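Local atomic coordinates of ribose-phosphate pyrophosphokinase (PDB entry 5MP7), a protein that probably makes phosphoribosyl pyrophosphate, the activated sugar of nucleotide biosynthesis, by transferring the pyrophosphoryl group of ATP to ribose 5-phosphate with the help of magnesium. Residues R92-L97 / R131-D136. Residues are numbered along the deposited sequence; the frame is centred on the assembly and turned at random.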
ATOM      1  N   ARG A  92     -41.170  52.401 -11.411  1.00 36.83           N
ATOM      2  CA  ARG A  92     -40.597  53.171 -10.306  1.00 36.59           C
ATOM      3  C   ARG A  92     -40.185  52.196  -9.198  1.00 33.67           C
ATOM      4  O   ARG A  92     -40.952  51.296  -8.867  1.00 31.33           O
ATOM      5  CB  ARG A  92     -41.672  54.085  -9.755  1.00 40.84           C
ATOM      6  CG  ARG A  92     -41.791  55.414 -10.447  1.00 46.67           C
ATOM      7  CD  ARG A  92     -43.135  56.105 -10.113  1.00 49.81           C
ATOM      8  NE  ARG A  92     -43.622  56.769 -11.323  1.00 61.17           N
ATOM      9  CZ  ARG A  92     -44.732  56.492 -12.023  1.00 69.24           C
ATOM     10  NH1 ARG A  92     -45.611  55.572 -11.644  1.00 66.66           N
ATOM     11  NH2 ARG A  92     -44.991  57.201 -13.136  1.00 83.33           N
ATOM     12  N   ILE A  93     -39.007  52.394  -8.610  1.00 29.43           N
ATOM     13  CA  ILE A  93     -38.506  51.542  -7.534  1.00 25.26           C
ATOM     14  C   ILE A  93     -38.183  52.374  -6.294  1.00 24.99           C
ATOM     15  O   ILE A  93     -37.335  53.253  -6.330  1.00 25.01           O
ATOM     16  CB  ILE A  93     -37.244  50.789  -7.966  1.00 23.93           C
ATOM     17  CG1 ILE A  93     -37.541  50.012  -9.220  1.00 23.48           C
ATOM     18  CG2 ILE A  93     -36.788  49.819  -6.869  1.00 23.54           C
ATOM     19  CD1 ILE A  93     -36.308  49.487  -9.896  1.00 24.32           C
ATOM     20  N   THR A  94     -38.856  52.093  -5.194  1.00 23.34           N
ATOM     21  CA  THR A  94     -38.548  52.718  -3.931  1.00 24.71           C
ATOM     22  C   THR A  94     -37.946  51.672  -2.973  1.00 25.06           C
ATOM     23  O   THR A  94     -38.532  50.648  -2.759  1.00 28.39           O
ATOM     24  CB  THR A  94     -39.823  53.300  -3.299  1.00 26.09           C
ATOM     25  OG1 THR A  94     -40.448  54.231  -4.205  1.00 23.22           O
ATOM     26  CG2 THR A  94     -39.501  53.989  -2.006  1.00 26.76           C
ATOM     27  N   ALA A  95     -36.773  51.933  -2.433  1.00 23.22           N
ATOM     28  CA  ALA A  95     -36.164  51.091  -1.431  1.00 24.78           C
ATOM     29  C   ALA A  95     -36.585  51.573  -0.047  1.00 28.36           C
ATOM     30  O   ALA A  95     -36.509  52.761   0.277  1.00 29.27           O
ATOM     31  CB  ALA A  95     -34.662  51.148  -1.535  1.00 25.54           C
ATOM     32  N   ILE A  96     -37.042  50.654   0.777  1.00 29.00           N
ATOM     33  CA  ILE A  96     -37.422  50.968   2.134  1.00 29.13           C
ATOM     34  C   ILE A  96     -36.416  50.294   3.063  1.00 28.16           C
ATOM     35  O   ILE A  96     -36.281  49.080   3.062  1.00 25.25           O
ATOM     36  CB  ILE A  96     -38.823  50.452   2.411  1.00 29.93           C
ATOM     37  CG1 ILE A  96     -39.814  51.237   1.581  1.00 30.19           C
ATOM     38  CG2 ILE A  96     -39.166  50.619   3.873  1.00 32.84           C
ATOM     39  CD1 ILE A  96     -41.137  50.538   1.510  1.00 32.37           C
ATOM     40  N   LEU A  97     -35.704  51.098   3.834  1.00 29.01           N
ATOM     41  CA  LEU A  97     -34.711  50.576   4.761  1.00 30.44           C
ATOM     42  C   LEU A  97     -35.037  51.095   6.151  1.00 29.69           C
ATOM     43  O   LEU A  97     -34.562  52.135   6.505  1.00 34.80           O
ATOM     44  CB  LEU A  97     -33.334  51.035   4.352  1.00 30.62           C
ATOM     45  CG  LEU A  97     -32.877  50.477   3.001  1.00 31.97           C
ATOM     46  CD1 LEU A  97     -33.272  51.426   1.906  1.00 31.84           C
ATOM     47  CD2 LEU A  97     -31.365  50.310   2.959  1.00 33.31           C
ATOM     48  N   ARG A 131     -35.991  56.120  -5.109  1.00 26.39           N
ATOM     49  CA  ARG A 131     -36.372  56.751  -3.867  1.00 23.34           C
ATOM     50  C   ARG A 131     -35.904  55.870  -2.706  1.00 23.94           C
ATOM     51  O   ARG A 131     -35.775  54.667  -2.861  1.00 25.48           O
ATOM     52  CB  ARG A 131     -37.864  56.880  -3.844  1.00 22.76           C
ATOM     53  CG  ARG A 131     -38.417  57.506  -2.583  1.00 24.61           C
ATOM     54  CD  ARG A 131     -39.916  57.550  -2.548  1.00 25.61           C
ATOM     55  NE  ARG A 131     -40.411  58.572  -3.471  1.00 28.13           N
ATOM     56  CZ  ARG A 131     -40.714  58.391  -4.753  1.00 26.28           C
ATOM     57  NH1 ARG A 131     -40.635  57.187  -5.324  1.00 26.15           N
ATOM     58  NH2 ARG A 131     -41.157  59.436  -5.465  1.00 26.74           N
ATOM     59  N   ILE A 132     -35.589  56.486  -1.577  1.00 24.06           N
ATOM     60  CA  ILE A 132     -35.257  55.790  -0.347  1.00 24.93           C
ATOM     61  C   ILE A 132     -36.214  56.270   0.753  1.00 25.84           C
ATOM     62  O   ILE A 132     -36.469  57.453   0.892  1.00 26.19           O
ATOM     63  CB  ILE A 132     -33.826  56.069   0.072  1.00 26.28           C
ATOM     64  CG1 ILE A 132     -32.877  55.407  -0.888  1.00 29.14           C
ATOM     65  CG2 ILE A 132     -33.550  55.527   1.457  1.00 29.35           C
ATOM     66  CD1 ILE A 132     -31.425  55.773  -0.631  1.00 32.30           C
ATOM     67  N   VAL A 133     -36.751  55.331   1.516  1.00 26.42           N
ATOM     68  CA  VAL A 133     -37.589  55.621   2.672  1.00 25.64           C
ATOM     69  C   VAL A 133     -36.905  54.989   3.884  1.00 28.76           C
ATOM     70  O   VAL A 133     -36.556  53.798   3.869  1.00 27.66           O
ATOM     71  CB  VAL A 133     -38.937  54.977   2.543  1.00 24.38           C
ATOM     72  CG1 VAL A 133     -39.727  55.124   3.819  1.00 25.25           C
ATOM     73  CG2 VAL A 133     -39.693  55.599   1.385  1.00 27.62           C
ATOM     74  N   SER A 134     -36.717  55.779   4.935  1.00 31.08           N
ATOM     75  CA  SER A 134     -36.069  55.295   6.144  1.00 29.91           C
ATOM     76  C   SER A 134     -36.700  55.896   7.374  1.00 29.73           C
ATOM     77  O   SER A 134     -37.434  56.886   7.295  1.00 28.73           O
ATOM     78  CB  SER A 134     -34.595  55.625   6.052  1.00 33.94           C
ATOM     79  OG  SER A 134     -33.825  54.748   6.845  1.00 39.85           O
ATOM     80  N   VAL A 135     -36.424  55.306   8.525  1.00 30.99           N
ATOM     81  CA  VAL A 135     -36.995  55.790   9.767  1.00 29.88           C
ATOM     82  C   VAL A 135     -35.861  56.208  10.672  1.00 31.25           C
ATOM     83  O   VAL A 135     -34.980  55.400  10.948  1.00 31.43           O
ATOM     84  CB  VAL A 135     -37.824  54.697  10.484  1.00 30.68           C
ATOM     85  CG1 VAL A 135     -38.495  55.260  11.746  1.00 28.07           C
ATOM     86  CG2 VAL A 135     -38.880  54.111   9.544  1.00 31.79           C
ATOM     87  N   ASP A 136     -35.944  57.424  11.203  1.00 32.75           N
ATOM     88  CA  ASP A 136     -35.009  57.933  12.205  1.00 36.82           C
ATOM     89  C   ASP A 136     -33.530  57.657  11.930  1.00 38.21           C
ATOM     90  O   ASP A 136     -32.827  56.924  12.655  1.00 37.74           O
ATOM     91  CB  ASP A 136     -35.415  57.526  13.628  1.00 41.87           C
ATOM     92  CG  ASP A 136     -36.626  58.336  14.159  1.00 48.30           C
ATOM     93  OD1 ASP A 136     -36.699  59.585  13.964  1.00 57.75           O
ATOM     94  OD2 ASP A 136     -37.538  57.722  14.761  1.00 58.23           O
TER
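Ala95 is hydrogen-bonded through both its backbone polar atoms to strand 131-135, its N to Arg131 O (2.9 Å) and its O to Val133 N (2.9 Å). Leu97 N continues this parallel ladder to Val133 O at 2.8 Å, while at the start Arg131 N reaches Ile93 O only weakly. Beyond the last of these rungs a side chain takes over: Ser134 OG donates to Leu97 O at 2.7 Å. Its chi1 of -155° swings OG away from the serine's own N and back to the neighbouring strand.

The other side-chain hydrogen bond runs from Arg131 NH1 to Thr94 OG1. The arginine chain passes the threonine methyl, Arg131 CD lying 3.6 Å from Thr94 CG2, then bends at chi3 (-73°). Thr94 OG1 sits at the guanidinium edge, near its plane, 3.2 Å from Arg131 NH1.

Apolar contacts occur on both faces of the sheet. Thr94 CG2 also meets Val133 CG2, and Ile96 CG1 lies 4.0 Å from Val133 CB, the side chains side by side; on the opposite face Leu97 CD1 touches Ile132 CG2.

A beta-alpha-beta crossover through helix 116-127 joins the pair in the parallel sheet of the N-terminal, phosphoribosyltransferase-like domain; the chain then soon reaches His138, a predicted magnesium ligand. Helix 302-314 packs on the Thr94 and Val133 face, helix 71-87 on the Ala95 and Leu97 face; strands 60-64 and 150-153 flank the pair.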